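Local atomic coordinates of TqaA (Penicillium aethiopicum, PDB entry 5EJD), a protein that belongs to the nonribosomal peptide synthetases and, through the T3 carrier domain described here, probably holds peptide intermediates on a covalently attached 4'-phosphopantetheine arm. Residues R10-I15 and A53-G58; A17-I22 and D31-R36; G25-S30 and P66-L71. All blocks are in the same frame, centred on the assembly; numbering follows the deposited sequence.

Contact 1: residues R10-I15 and A53-G58; sequences RELANI and AGMSFG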
ATOM      1  N   ARG B  10      -6.098 -13.574  27.263  1.00 37.62           N
ATOM      2  CA  ARG B  10      -5.505 -12.358  27.794  1.00 39.11           C
ATOM      3  C   ARG B  10      -4.548 -11.721  26.824  1.00 35.80           C
ATOM      4  O   ARG B  10      -4.524 -10.498  26.707  1.00 39.48           O
ATOM      5  CB  ARG B  10      -4.775 -12.607  29.135  1.00 47.24           C
ATOM      6  CG  ARG B  10      -5.718 -12.839  30.307  1.00 54.44           C
ATOM      7  CD  ARG B  10      -5.031 -13.198  31.619  1.00 60.36           C
ATOM      8  NE  ARG B  10      -6.002 -14.006  32.352  1.00 68.38           N
ATOM      9  CZ  ARG B  10      -5.983 -15.333  32.465  1.00 66.15           C
ATOM     10  NH1 ARG B  10      -4.992 -16.055  31.960  1.00 64.87           N
ATOM     11  NH2 ARG B  10      -6.962 -15.933  33.117  1.00 68.88           N
ATOM     12  N   GLU B  11      -3.678 -12.523  26.227  1.00 36.38           N
ATOM     13  CA  GLU B  11      -2.650 -11.962  25.361  1.00 40.60           C
ATOM     14  C   GLU B  11      -3.337 -11.350  24.132  1.00 37.94           C
ATOM     15  O   GLU B  11      -2.980 -10.273  23.679  1.00 32.79           O
ATOM     16  CB  GLU B  11      -1.479 -12.916  24.974  1.00 46.54           C
ATOM     17  CG  GLU B  11      -0.117 -12.391  25.456  1.00 57.77           C
ATOM     18  CD  GLU B  11       0.320 -10.955  25.055  1.00 66.54           C
ATOM     19  OE1 GLU B  11      -0.198 -10.239  24.151  1.00 60.09           O
ATOM     20  OE2 GLU B  11       1.293 -10.528  25.698  1.00 74.60           O
ATOM     21  N   LEU B  12      -4.351 -12.035  23.635  1.00 33.75           N
ATOM     22  CA  LEU B  12      -5.109 -11.550  22.495  1.00 35.27           C
ATOM     23  C   LEU B  12      -5.877 -10.250  22.762  1.00 33.24           C
ATOM     24  O   LEU B  12      -5.936  -9.371  21.912  1.00 33.61           O
ATOM     25  CB  LEU B  12      -6.069 -12.640  22.067  1.00 37.68           C
ATOM     26  CG  LEU B  12      -6.660 -12.489  20.705  1.00 44.59           C
ATOM     27  CD1 LEU B  12      -5.558 -12.417  19.650  1.00 43.59           C
ATOM     28  CD2 LEU B  12      -7.589 -13.687  20.473  1.00 45.31           C
ATOM     29  N   ALA B  13      -6.399 -10.107  23.966  1.00 30.85           N
ATOM     30  CA  ALA B  13      -7.093  -8.913  24.332  1.00 30.71           C
ATOM     31  C   ALA B  13      -6.160  -7.721  24.363  1.00 32.43           C
ATOM     32  O   ALA B  13      -6.520  -6.608  23.980  1.00 28.90           O
ATOM     33  CB  ALA B  13      -7.740  -9.089  25.698  1.00 32.95           C
ATOM     34  N   ASN B  14      -4.968  -7.933  24.885  1.00 31.94           N
ATOM     35  CA  ASN B  14      -3.979  -6.902  24.864  1.00 35.95           C
ATOM     36  C   ASN B  14      -3.637  -6.474  23.445  1.00 32.84           C
ATOM     37  O   ASN B  14      -3.391  -5.305  23.169  1.00 32.91           O
ATOM     38  CB  ASN B  14      -2.774  -7.370  25.621  1.00 40.34           C
ATOM     39  CG  ASN B  14      -1.750  -6.279  25.820  1.00 52.54           C
ATOM     40  OD1 ASN B  14      -2.087  -5.141  26.164  1.00 57.01           O
ATOM     41  ND2 ASN B  14      -0.489  -6.609  25.586  1.00 58.76           N
ATOM     42  N   ILE B  15      -3.558  -7.433  22.559  1.00 31.55           N
ATOM     43  CA  ILE B  15      -3.278  -7.135  21.170  1.00 32.54           C
ATOM     44  C   ILE B  15      -4.423  -6.300  20.562  1.00 31.72           C
ATOM     45  O   ILE B  15      -4.173  -5.321  19.864  1.00 29.26           O
ATOM     46  CB  ILE B  15      -3.081  -8.437  20.381  1.00 30.91           C
ATOM     47  CG1 ILE B  15      -1.722  -9.026  20.737  1.00 29.01           C
ATOM     48  CG2 ILE B  15      -3.170  -8.197  18.883  1.00 31.60           C
ATOM     49  CD1 ILE B  15      -1.562 -10.434  20.249  1.00 31.61           C
ATOM     50  N   ALA B  53       4.230 -12.089  20.216  1.00 49.46           N
ATOM     51  CA  ALA B  53       3.878 -12.624  21.524  1.00 43.41           C
ATOM     52  C   ALA B  53       3.856 -14.155  21.566  1.00 43.97           C
ATOM     53  O   ALA B  53       3.321 -14.739  22.512  1.00 46.00           O
ATOM     54  CB  ALA B  53       2.518 -12.079  21.928  1.00 48.37           C
ATOM     55  N   GLY B  54       4.327 -14.812  20.511  1.00 43.47           N
ATOM     56  CA  GLY B  54       4.337 -16.263  20.458  1.00 47.44           C
ATOM     57  C   GLY B  54       3.036 -16.965  20.112  1.00 48.79           C
ATOM     58  O   GLY B  54       2.933 -18.175  20.246  1.00 58.08           O
ATOM     59  N   MET B  55       2.022 -16.229  19.679  1.00 54.06           N
ATOM     60  CA  MET B  55       0.815 -16.842  19.149  1.00 51.64           C
ATOM     61  C   MET B  55       0.939 -16.835  17.659  1.00 50.01           C
ATOM     62  O   MET B  55       1.727 -16.101  17.094  1.00 52.44           O
ATOM     63  CB  MET B  55      -0.409 -16.060  19.530  1.00 53.07           C
ATOM     64  CG  MET B  55      -0.614 -15.984  21.012  1.00 56.44           C
ATOM     65  SD  MET B  55      -2.021 -14.921  21.385  1.00 61.13           S
ATOM     66  CE  MET B  55      -3.387 -16.031  21.122  1.00 56.45           C
ATOM     67  N   SER B  56       0.127 -17.644  17.014  1.00 48.10           N
ATOM     68  CA  SER B  56       0.226 -17.819  15.583  1.00 46.99           C
ATOM     69  C   SER B  56      -1.180 -17.920  14.970  1.00 43.15           C
ATOM     70  O   SER B  56      -1.877 -18.919  15.151  1.00 40.30           O
ATOM     71  CB  SER B  56       1.027 -19.075  15.311  1.00 52.58           C
ATOM     72  OG  SER B  56       0.987 -19.400  13.952  1.00 50.79           O
ATOM     73  N   PHE B  57      -1.585 -16.855  14.292  1.00 36.72           N
ATOM     74  CA  PHE B  57      -2.802 -16.849  13.528  1.00 35.95           C
ATOM     75  C   PHE B  57      -2.619 -15.850  12.436  1.00 35.22           C
ATOM     76  O   PHE B  57      -1.885 -14.865  12.584  1.00 37.00           O
ATOM     77  CB  PHE B  57      -4.014 -16.493  14.397  1.00 36.84           C
ATOM     78  CG  PHE B  57      -3.874 -15.210  15.146  1.00 36.64           C
ATOM     79  CD1 PHE B  57      -4.365 -14.020  14.630  1.00 36.56           C
ATOM     80  CD2 PHE B  57      -3.253 -15.185  16.373  1.00 35.99           C
ATOM     81  CE1 PHE B  57      -4.217 -12.831  15.329  1.00 35.28           C
ATOM     82  CE2 PHE B  57      -3.117 -14.008  17.074  1.00 33.87           C
ATOM     83  CZ  PHE B  57      -3.593 -12.827  16.549  1.00 35.44           C
ATOM     84  N   GLY B  58      -3.335 -16.053  11.345  1.00 34.26           N
ATOM     85  CA  GLY B  58      -3.285 -15.108  10.233  1.00 31.11           C
ATOM     86  C   GLY B  58      -4.561 -14.323  10.110  1.00 26.43           C
ATOM     87  O   GLY B  58      -5.508 -14.485  10.891  1.00 22.38           O
TER
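Leu12 on helix 7-20 and Phe57 in the loop 53-58 make the closest apolar contact between these segments. Leu12 CD1 lies 3.7 Å from Phe57 CZ and touches CE2 as well, approaching the far end of the ring obliquely. With its CG anti to the backbone N (chi1 -164°), Leu12 extends its branch to the loop, while its other methyl, CD2, turns to helix 68-74, where Leu71 lies. Phe57 also packs on Ala75, so the ring touches both helix 7-20 and the end of the chain.

Met55 supplies the sulfur contacts. Its SD stands 4.1 Å from Glu11 CB, and the bend at chi3 (81°) brings Met55 CE to 4.4 Å from Leu12 CB. The thioether thus lies along the helix surface where Glu11 and Leu12 leave the backbone. At the more exposed end of the contact, an aliphatic carbon meets a carboxylate: Ala53 CB is 4.0 Å from Glu11 OE1, a van der Waals approach only.

The loop begins where helix 40-52 ends. Gly54, with positive phi, is the C-prime residue of a Schellman motif ending that helix; Met55 follows directly and Phe57 two residues later. Ser47 hydrogen-bonds to Phe57 O, and Asp61 receives Gly58 N at the start of helix 59-64. The contact thus joins the first helix of the helical carrier domain to the loop between helices 40-52 and 59-64.

No hydrogen bond or salt bridge joins the two segments. The loop is therefore held against helix 7-20 by dispersion and burial of apolar surface, with polarity confined to the partly exposed Glu11 end.

Contact 2: residues A17-I22 and D31-R36; sequences ATVLDI and DNFFFR
Leu20, at the end of helix 7-20, and Ile22, just past it, meet the loop 31-36 chiefly through Phe33 and Arg36. Along that loop, Asp31 does not reach helix 7-20 but holds Arg36: Asp31 OD2 forms a salt bridge with Arg36 NH2 at 2.8 Å, the carboxylate carbon lying in plane at the edge of the guanidinium, although the N-H angle of 125° makes the hydrogen bond component weak. The same oxygen also accepts from Ser28 N. Next, Asn32 makes an Asx motif. Asn32 OD1 takes a nearly straight bond from Phe35 N (3.0 Å, 164°), the donor standing above the carbonyl plane, and a weak one from Phe34 N, which together steady the short helical turn 33-35.

CG anti to the backbone N (chi1 -171°) brings the ring of Phe33 up to Val19 and Leu20. Val19 CG1 sits at the ring edge, 4.4 Å from Phe33 CZ, while Leu20 CD2 comes in obliquely, 4.2 Å from Phe33 CE2. Phe34 points the other way, and its ring face receives Phe33 CD1 over the centre.

Arg36 completes the contact. Bends at chi2 and chi3 curl its chain. The side chains of Leu20 and Arg36 cross at about a right angle, Leu20 CD1 lying 4.0 Å from Arg36 CB, and Ile22 CD1 rests over one face of the guanidinium, 3.8 Å from Arg36 NH1. The flat cation is thus held at one edge by Asp31, bonded through NH1 to Thr26 OG1, and packed on a face by a methyl.

The side chain of Phe33 lies about 8 Å from that of Ser40, which carries the phosphopantetheine. Its ring meets Trp16 of helix 7-20 edge-to-face and touches Asp42, placing the loop between helices 7-20 and 40-52.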
ATOM      1  N   ALA B  17      -6.459  -4.417  22.127  1.00 33.06           N
ATOM      2  CA  ALA B  17      -6.420  -3.107  22.754  1.00 37.29           C
ATOM      3  C   ALA B  17      -5.431  -2.167  22.055  1.00 35.27           C
ATOM      4  O   ALA B  17      -5.755  -1.028  21.789  1.00 31.75           O
ATOM      5  CB  ALA B  17      -6.086  -3.218  24.231  1.00 38.04           C
ATOM      6  N   THR B  18      -4.246  -2.656  21.738  1.00 35.01           N
ATOM      7  CA  THR B  18      -3.247  -1.822  21.090  1.00 38.08           C
ATOM      8  C   THR B  18      -3.675  -1.492  19.656  1.00 38.60           C
ATOM      9  O   THR B  18      -3.569  -0.362  19.225  1.00 39.11           O
ATOM     10  CB  THR B  18      -1.916  -2.604  20.998  1.00 37.74           C
ATOM     11  OG1 THR B  18      -1.538  -3.107  22.279  1.00 36.71           O
ATOM     12  CG2 THR B  18      -0.794  -1.789  20.428  1.00 36.64           C
ATOM     13  N   VAL B  19      -4.194  -2.476  18.949  1.00 34.80           N
ATOM     14  CA  VAL B  19      -4.442  -2.322  17.530  1.00 37.01           C
ATOM     15  C   VAL B  19      -5.679  -1.469  17.289  1.00 33.84           C
ATOM     16  O   VAL B  19      -5.752  -0.750  16.325  1.00 36.11           O
ATOM     17  CB  VAL B  19      -4.550  -3.727  16.890  1.00 38.85           C
ATOM     18  CG1 VAL B  19      -5.432  -3.761  15.673  1.00 39.21           C
ATOM     19  CG2 VAL B  19      -3.159  -4.236  16.532  1.00 41.28           C
ATOM     20  N   LEU B  20      -6.698  -1.664  18.096  1.00 34.60           N
ATOM     21  CA  LEU B  20      -7.927  -0.902  17.973  1.00 35.57           C
ATOM     22  C   LEU B  20      -7.894   0.384  18.815  1.00 35.02           C
ATOM     23  O   LEU B  20      -8.786   1.193  18.684  1.00 32.21           O
ATOM     24  CB  LEU B  20      -9.136  -1.764  18.381  1.00 35.64           C
ATOM     25  CG  LEU B  20      -9.276  -3.073  17.611  1.00 39.27           C
ATOM     26  CD1 LEU B  20     -10.369  -3.920  18.237  1.00 40.50           C
ATOM     27  CD2 LEU B  20      -9.573  -2.863  16.140  1.00 40.30           C
ATOM     28  N   ASP B  21      -6.867   0.590  19.642  1.00 35.62           N
ATOM     29  CA  ASP B  21      -6.753   1.799  20.489  1.00 39.33           C
ATOM     30  C   ASP B  21      -7.970   1.952  21.396  1.00 38.60           C
ATOM     31  O   ASP B  21      -8.559   3.014  21.512  1.00 38.73           O
ATOM     32  CB  ASP B  21      -6.565   3.041  19.622  1.00 43.17           C
ATOM     33  CG  ASP B  21      -5.092   3.338  19.333  1.00 52.60           C
ATOM     34  OD1 ASP B  21      -4.312   3.327  20.318  1.00 58.97           O
ATOM     35  OD2 ASP B  21      -4.700   3.545  18.131  1.00 60.78           O
ATOM     36  N   ILE B  22      -8.356   0.845  22.001  1.00 39.91           N
ATOM     37  CA  ILE B  22      -9.436   0.804  22.951  1.00 40.87           C
ATOM     38  C   ILE B  22      -8.873   0.258  24.262  1.00 42.94           C
ATOM     39  O   ILE B  22      -7.868  -0.431  24.253  1.00 38.79           O
ATOM     40  CB  ILE B  22     -10.668   0.035  22.456  1.00 40.65           C
ATOM     41  CG1 ILE B  22     -10.340  -1.313  21.854  1.00 44.80           C
ATOM     42  CG2 ILE B  22     -11.378   0.836  21.374  1.00 46.98           C
ATOM     43  CD1 ILE B  22     -10.671  -2.483  22.714  1.00 46.14           C
ATOM     44  N   ASP B  31     -16.398 -10.499  22.635  1.00 34.04           N
ATOM     45  CA  ASP B  31     -16.246  -9.405  21.689  1.00 35.28           C
ATOM     46  C   ASP B  31     -15.834  -9.858  20.272  1.00 35.32           C
ATOM     47  O   ASP B  31     -15.033 -10.775  20.077  1.00 30.19           O
ATOM     48  CB  ASP B  31     -15.226  -8.390  22.176  1.00 38.32           C
ATOM     49  CG  ASP B  31     -15.813  -7.366  23.114  1.00 43.24           C
ATOM     50  OD1 ASP B  31     -17.018  -7.068  23.020  1.00 49.33           O
ATOM     51  OD2 ASP B  31     -15.044  -6.809  23.936  1.00 50.30           O
ATOM     52  N   ASN B  32     -16.441  -9.187  19.303  1.00 32.31           N
ATOM     53  CA  ASN B  32     -16.206  -9.412  17.902  1.00 29.28           C
ATOM     54  C   ASN B  32     -15.265  -8.330  17.352  1.00 27.76           C
ATOM     55  O   ASN B  32     -15.553  -7.130  17.436  1.00 27.52           O
ATOM     56  CB  ASN B  32     -17.555  -9.376  17.186  1.00 28.95           C
ATOM     57  CG  ASN B  32     -17.426  -9.577  15.713  1.00 32.10           C
ATOM     58  OD1 ASN B  32     -16.723  -8.813  15.017  1.00 36.66           O
ATOM     59  ND2 ASN B  32     -18.023 -10.637  15.215  1.00 30.28           N
ATOM     60  N   PHE B  33     -14.178  -8.766  16.741  1.00 26.72           N
ATOM     61  CA  PHE B  33     -13.155  -7.860  16.236  1.00 27.94           C
ATOM     62  C   PHE B  33     -13.709  -6.750  15.333  1.00 29.02           C
ATOM     63  O   PHE B  33     -13.327  -5.598  15.450  1.00 28.49           O
ATOM     64  CB  PHE B  33     -12.101  -8.671  15.469  1.00 28.47           C
ATOM     65  CG  PHE B  33     -10.863  -7.876  15.066  1.00 26.60           C
ATOM     66  CD1 PHE B  33     -10.692  -7.478  13.754  1.00 27.08           C
ATOM     67  CD2 PHE B  33      -9.873  -7.618  15.964  1.00 26.04           C
ATOM     68  CE1 PHE B  33      -9.582  -6.783  13.358  1.00 26.82           C
ATOM     69  CE2 PHE B  33      -8.746  -6.913  15.584  1.00 28.59           C
ATOM     70  CZ  PHE B  33      -8.602  -6.491  14.272  1.00 27.67           C
ATOM     71  N   PHE B  34     -14.598  -7.110  14.424  1.00 30.20           N
ATOM     72  CA  PHE B  34     -15.141  -6.159  13.458  1.00 33.21           C
ATOM     73  C   PHE B  34     -16.192  -5.245  14.089  1.00 36.83           C
ATOM     74  O   PHE B  34     -16.190  -4.040  13.834  1.00 34.86           O
ATOM     75  CB  PHE B  34     -15.683  -6.901  12.229  1.00 31.81           C
ATOM     76  CG  PHE B  34     -14.617  -7.706  11.526  1.00 31.55           C
ATOM     77  CD1 PHE B  34     -13.764  -7.099  10.625  1.00 32.85           C
ATOM     78  CD2 PHE B  34     -14.425  -9.030  11.806  1.00 31.59           C
ATOM     79  CE1 PHE B  34     -12.771  -7.818   9.982  1.00 33.83           C
ATOM     80  CE2 PHE B  34     -13.427  -9.760  11.154  1.00 34.72           C
ATOM     81  CZ  PHE B  34     -12.600  -9.157  10.237  1.00 32.43           C
ATOM     82  N   PHE B  35     -17.016  -5.780  14.984  1.00 36.29           N
ATOM     83  CA  PHE B  35     -17.943  -4.937  15.696  1.00 38.25           C
ATOM     84  C   PHE B  35     -17.236  -3.899  16.580  1.00 37.32           C
ATOM     85  O   PHE B  35     -17.784  -2.819  16.767  1.00 37.15           O
ATOM     86  CB  PHE B  35     -18.915  -5.773  16.487  1.00 43.48           C
ATOM     87  CG  PHE B  35     -20.044  -4.980  17.125  1.00 50.39           C
ATOM     88  CD1 PHE B  35     -21.140  -4.559  16.358  1.00 49.56           C
ATOM     89  CD2 PHE B  35     -20.034  -4.686  18.523  1.00 51.08           C
ATOM     90  CE1 PHE B  35     -22.177  -3.859  16.958  1.00 52.86           C
ATOM     91  CE2 PHE B  35     -21.080  -3.977  19.121  1.00 47.06           C
ATOM     92  CZ  PHE B  35     -22.147  -3.567  18.342  1.00 50.05           C
ATOM     93  N   ARG B  36     -16.051  -4.203  17.127  1.00 32.28           N
ATOM     94  CA  ARG B  36     -15.319  -3.207  17.879  1.00 32.91           C
ATOM     95  C   ARG B  36     -14.551  -2.220  16.982  1.00 37.26           C
ATOM     96  O   ARG B  36     -13.832  -1.372  17.494  1.00 38.17           O
ATOM     97  CB  ARG B  36     -14.363  -3.846  18.886  1.00 33.58           C
ATOM     98  CG  ARG B  36     -15.005  -4.709  19.994  1.00 38.25           C
ATOM     99  CD  ARG B  36     -15.994  -3.963  20.880  1.00 38.38           C
ATOM    100  NE  ARG B  36     -15.407  -2.821  21.570  1.00 38.41           N
ATOM    101  CZ  ARG B  36     -14.857  -2.871  22.780  1.00 41.88           C
ATOM    102  NH1 ARG B  36     -14.321  -1.771  23.298  1.00 42.61           N
ATOM    103  NH2 ARG B  36     -14.808  -4.011  23.456  1.00 37.33           N
TER

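Contact 3: residues G25-S30 and P66-L71; sequences GTISAS and PVLSEL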
ATOM      1  N   GLY B  25      -9.569  -2.928  29.693  1.00 42.78           N
ATOM      2  CA  GLY B  25     -10.709  -3.220  30.568  1.00 38.91           C
ATOM      3  C   GLY B  25     -12.065  -3.402  29.894  1.00 39.26           C
ATOM      4  O   GLY B  25     -12.980  -3.930  30.533  1.00 44.88           O
ATOM      5  N   THR B  26     -12.233  -2.935  28.646  1.00 35.73           N
ATOM      6  CA  THR B  26     -13.518  -2.997  27.970  1.00 34.11           C
ATOM      7  C   THR B  26     -13.671  -4.194  27.109  1.00 33.63           C
ATOM      8  O   THR B  26     -14.706  -4.370  26.462  1.00 31.52           O
ATOM      9  CB  THR B  26     -13.731  -1.793  27.050  1.00 37.88           C
ATOM     10  OG1 THR B  26     -12.846  -1.860  25.925  1.00 39.03           O
ATOM     11  CG2 THR B  26     -13.514  -0.499  27.823  1.00 38.88           C
ATOM     12  N   ILE B  27     -12.669  -5.064  27.114  1.00 37.92           N
ATOM     13  CA  ILE B  27     -12.661  -6.185  26.180  1.00 36.20           C
ATOM     14  C   ILE B  27     -13.126  -7.472  26.857  1.00 38.15           C
ATOM     15  O   ILE B  27     -12.558  -7.876  27.852  1.00 41.15           O
ATOM     16  CB  ILE B  27     -11.266  -6.383  25.566  1.00 35.15           C
ATOM     17  CG1 ILE B  27     -10.889  -5.173  24.730  1.00 32.51           C
ATOM     18  CG2 ILE B  27     -11.261  -7.605  24.669  1.00 37.51           C
ATOM     19  CD1 ILE B  27      -9.479  -5.210  24.252  1.00 31.79           C
ATOM     20  N   SER B  28     -14.193  -8.075  26.340  1.00 38.76           N
ATOM     21  CA  SER B  28     -14.677  -9.306  26.871  1.00 38.53           C
ATOM     22  C   SER B  28     -14.422 -10.413  25.872  1.00 38.31           C
ATOM     23  O   SER B  28     -14.209 -10.173  24.687  1.00 38.07           O
ATOM     24  CB  SER B  28     -16.172  -9.219  27.245  1.00 40.64           C
ATOM     25  OG  SER B  28     -16.998  -9.611  26.175  1.00 46.50           O
ATOM     26  N   ALA B  29     -14.431 -11.635  26.377  1.00 36.85           N
ATOM     27  CA  ALA B  29     -14.157 -12.806  25.579  1.00 39.23           C
ATOM     28  C   ALA B  29     -15.142 -13.026  24.455  1.00 36.93           C
ATOM     29  O   ALA B  29     -14.812 -13.714  23.499  1.00 37.53           O
ATOM     30  CB  ALA B  29     -14.092 -14.033  26.469  1.00 39.94           C
ATOM     31  N   SER B  30     -16.325 -12.439  24.554  1.00 37.63           N
ATOM     32  CA  SER B  30     -17.360 -12.577  23.502  1.00 38.40           C
ATOM     33  C   SER B  30     -17.318 -11.451  22.462  1.00 33.65           C
ATOM     34  O   SER B  30     -18.159 -11.406  21.581  1.00 32.44           O
ATOM     35  CB  SER B  30     -18.731 -12.566  24.178  1.00 36.72           C
ATOM     36  OG  SER B  30     -18.873 -11.359  24.906  1.00 40.49           O
ATOM     37  N   PRO B  66     -14.141 -14.414  14.276  1.00 32.70           N
ATOM     38  CA  PRO B  66     -14.124 -13.002  14.680  1.00 35.60           C
ATOM     39  C   PRO B  66     -14.287 -12.762  16.183  1.00 32.80           C
ATOM     40  O   PRO B  66     -13.993 -11.663  16.652  1.00 29.94           O
ATOM     41  CB  PRO B  66     -15.320 -12.415  13.928  1.00 20.00           C
ATOM     42  CG  PRO B  66     -16.251 -13.566  13.754  1.00 20.00           C
ATOM     43  CD  PRO B  66     -15.377 -14.772  13.559  1.00 20.00           C
ATOM     44  N   VAL B  67     -14.748 -13.766  16.922  1.00 31.66           N
ATOM     45  CA  VAL B  67     -14.990 -13.606  18.348  1.00 31.81           C
ATOM     46  C   VAL B  67     -13.729 -13.968  19.100  1.00 31.23           C
ATOM     47  O   VAL B  67     -13.084 -14.988  18.798  1.00 32.02           O
ATOM     48  CB  VAL B  67     -16.189 -14.469  18.805  1.00 34.28           C
ATOM     49  CG1 VAL B  67     -16.275 -14.524  20.325  1.00 35.35           C
ATOM     50  CG2 VAL B  67     -17.478 -13.905  18.242  1.00 30.88           C
ATOM     51  N   LEU B  68     -13.383 -13.172  20.108  1.00 31.41           N
ATOM     52  CA  LEU B  68     -12.082 -13.316  20.765  1.00 31.67           C
ATOM     53  C   LEU B  68     -11.814 -14.718  21.282  1.00 34.55           C
ATOM     54  O   LEU B  68     -10.767 -15.298  20.990  1.00 39.20           O
ATOM     55  CB  LEU B  68     -11.931 -12.325  21.890  1.00 31.81           C
ATOM     56  CG  LEU B  68     -10.504 -12.091  22.389  1.00 33.42           C
ATOM     57  CD1 LEU B  68     -10.396 -10.710  22.986  1.00 34.82           C
ATOM     58  CD2 LEU B  68     -10.083 -13.090  23.431  1.00 37.50           C
ATOM     59  N   SER B  69     -12.743 -15.265  22.047  1.00 36.79           N
ATOM     60  CA  SER B  69     -12.554 -16.579  22.643  1.00 39.77           C
ATOM     61  C   SER B  69     -12.338 -17.637  21.575  1.00 40.96           C
ATOM     62  O   SER B  69     -11.516 -18.526  21.770  1.00 49.22           O
ATOM     63  CB  SER B  69     -13.747 -16.958  23.544  1.00 41.87           C
ATOM     64  OG  SER B  69     -14.944 -17.022  22.797  1.00 42.61           O
ATOM     65  N   GLU B  70     -13.085 -17.567  20.474  1.00 40.82           N
ATOM     66  CA  GLU B  70     -12.914 -18.515  19.364  1.00 41.10           C
ATOM     67  C   GLU B  70     -11.589 -18.377  18.642  1.00 40.39           C
ATOM     68  O   GLU B  70     -10.959 -19.364  18.301  1.00 38.63           O
ATOM     69  CB  GLU B  70     -14.005 -18.364  18.369  1.00 48.29           C
ATOM     70  CG  GLU B  70     -15.381 -18.845  18.790  1.00 62.44           C
ATOM     71  CD  GLU B  70     -16.278 -18.778  17.496  1.00 83.88           C
ATOM     72  OE1 GLU B  70     -16.247 -17.764  16.722  1.00 98.17           O
ATOM     73  OE2 GLU B  70     -16.942 -19.757  17.109  1.00 94.87           O
ATOM     74  N   LEU B  71     -11.121 -17.147  18.490  1.00 39.98           N
ATOM     75  CA  LEU B  71      -9.834 -16.922  17.878  1.00 37.74           C
ATOM     76  C   LEU B  71      -8.700 -17.427  18.766  1.00 39.71           C
ATOM     77  O   LEU B  71      -7.678 -17.917  18.271  1.00 38.13           O
ATOM     78  CB  LEU B  71      -9.630 -15.423  17.551  1.00 35.49           C
ATOM     79  CG  LEU B  71      -8.293 -15.003  16.929  1.00 32.20           C
ATOM     80  CD1 LEU B  71      -8.049 -15.696  15.600  1.00 31.58           C
ATOM     81  CD2 LEU B  71      -8.256 -13.515  16.745  1.00 32.51           C
TER
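The non-helical chain at Ala29 and Ser30 passes close to the start of helix 68-74, the CA atoms of Ala29 and Ser69 being 5.0 Å apart. Ala29 O accepts a hydrogen bond from Ser69 N at 3.0 Å, with the donor in the carbonyl plane and an N-H...O angle of 150°. Ser69 OG adds a weak bond to Ala29 O at 3.4 Å; chi1 of 62° places this hydroxyl in the crowded position between the backbone N and carbonyl carbon.

Val67 occupies the N-cap position but has no polar side chain. Loop carbonyls from another part of the chain, Ala29 O and also Asp31 O, instead receive N-H groups of the first turn, a tertiary form of helix capping within the helical carrier-protein fold.

Val67 CG1 and Leu68 CB lie against the oxygen, each 3.6 Å from Ala29 O. Deeper in, Leu68 CD1 meets Ile27 CG2 at 3.6 Å, the two chains crossing at about a right angle, and Leu68 continues onto Leu12 and Trp16 of helix 7-20. On the outer side, the hydroxyls of Ser28 and Ser30 share a hydrogen bond, 2.9 Å between Ser28 OG and Ser30 OG.

Overall arrangement
From the N terminus, helix 7-20 serves contact 1 through its middle and contact 2 through its end. Contact 2 closes the shorter loop, returning the chain at 31-36 to residues 17-22, and is nested inside the loop that contact 1 closes at 53-58. Their centres lie 13 Å apart, on opposite sides of the chain's centre. Contact 3 crosses both, because 25-30 falls within those loops while its partner, 66-71, comes after them. It joins contact 1 where Ala13 and Leu12 pack on Ile27, Leu68 and Leu71. Probable backbone hydrogen bonds, Phe33 N to Pro66 O and Leu68 N to Asp31 O, link it with contact 2. Contacts 1 and 2 tie loops 53-58 and 31-36 to helix 7-20; contact 3 ties the long loop to the final helix.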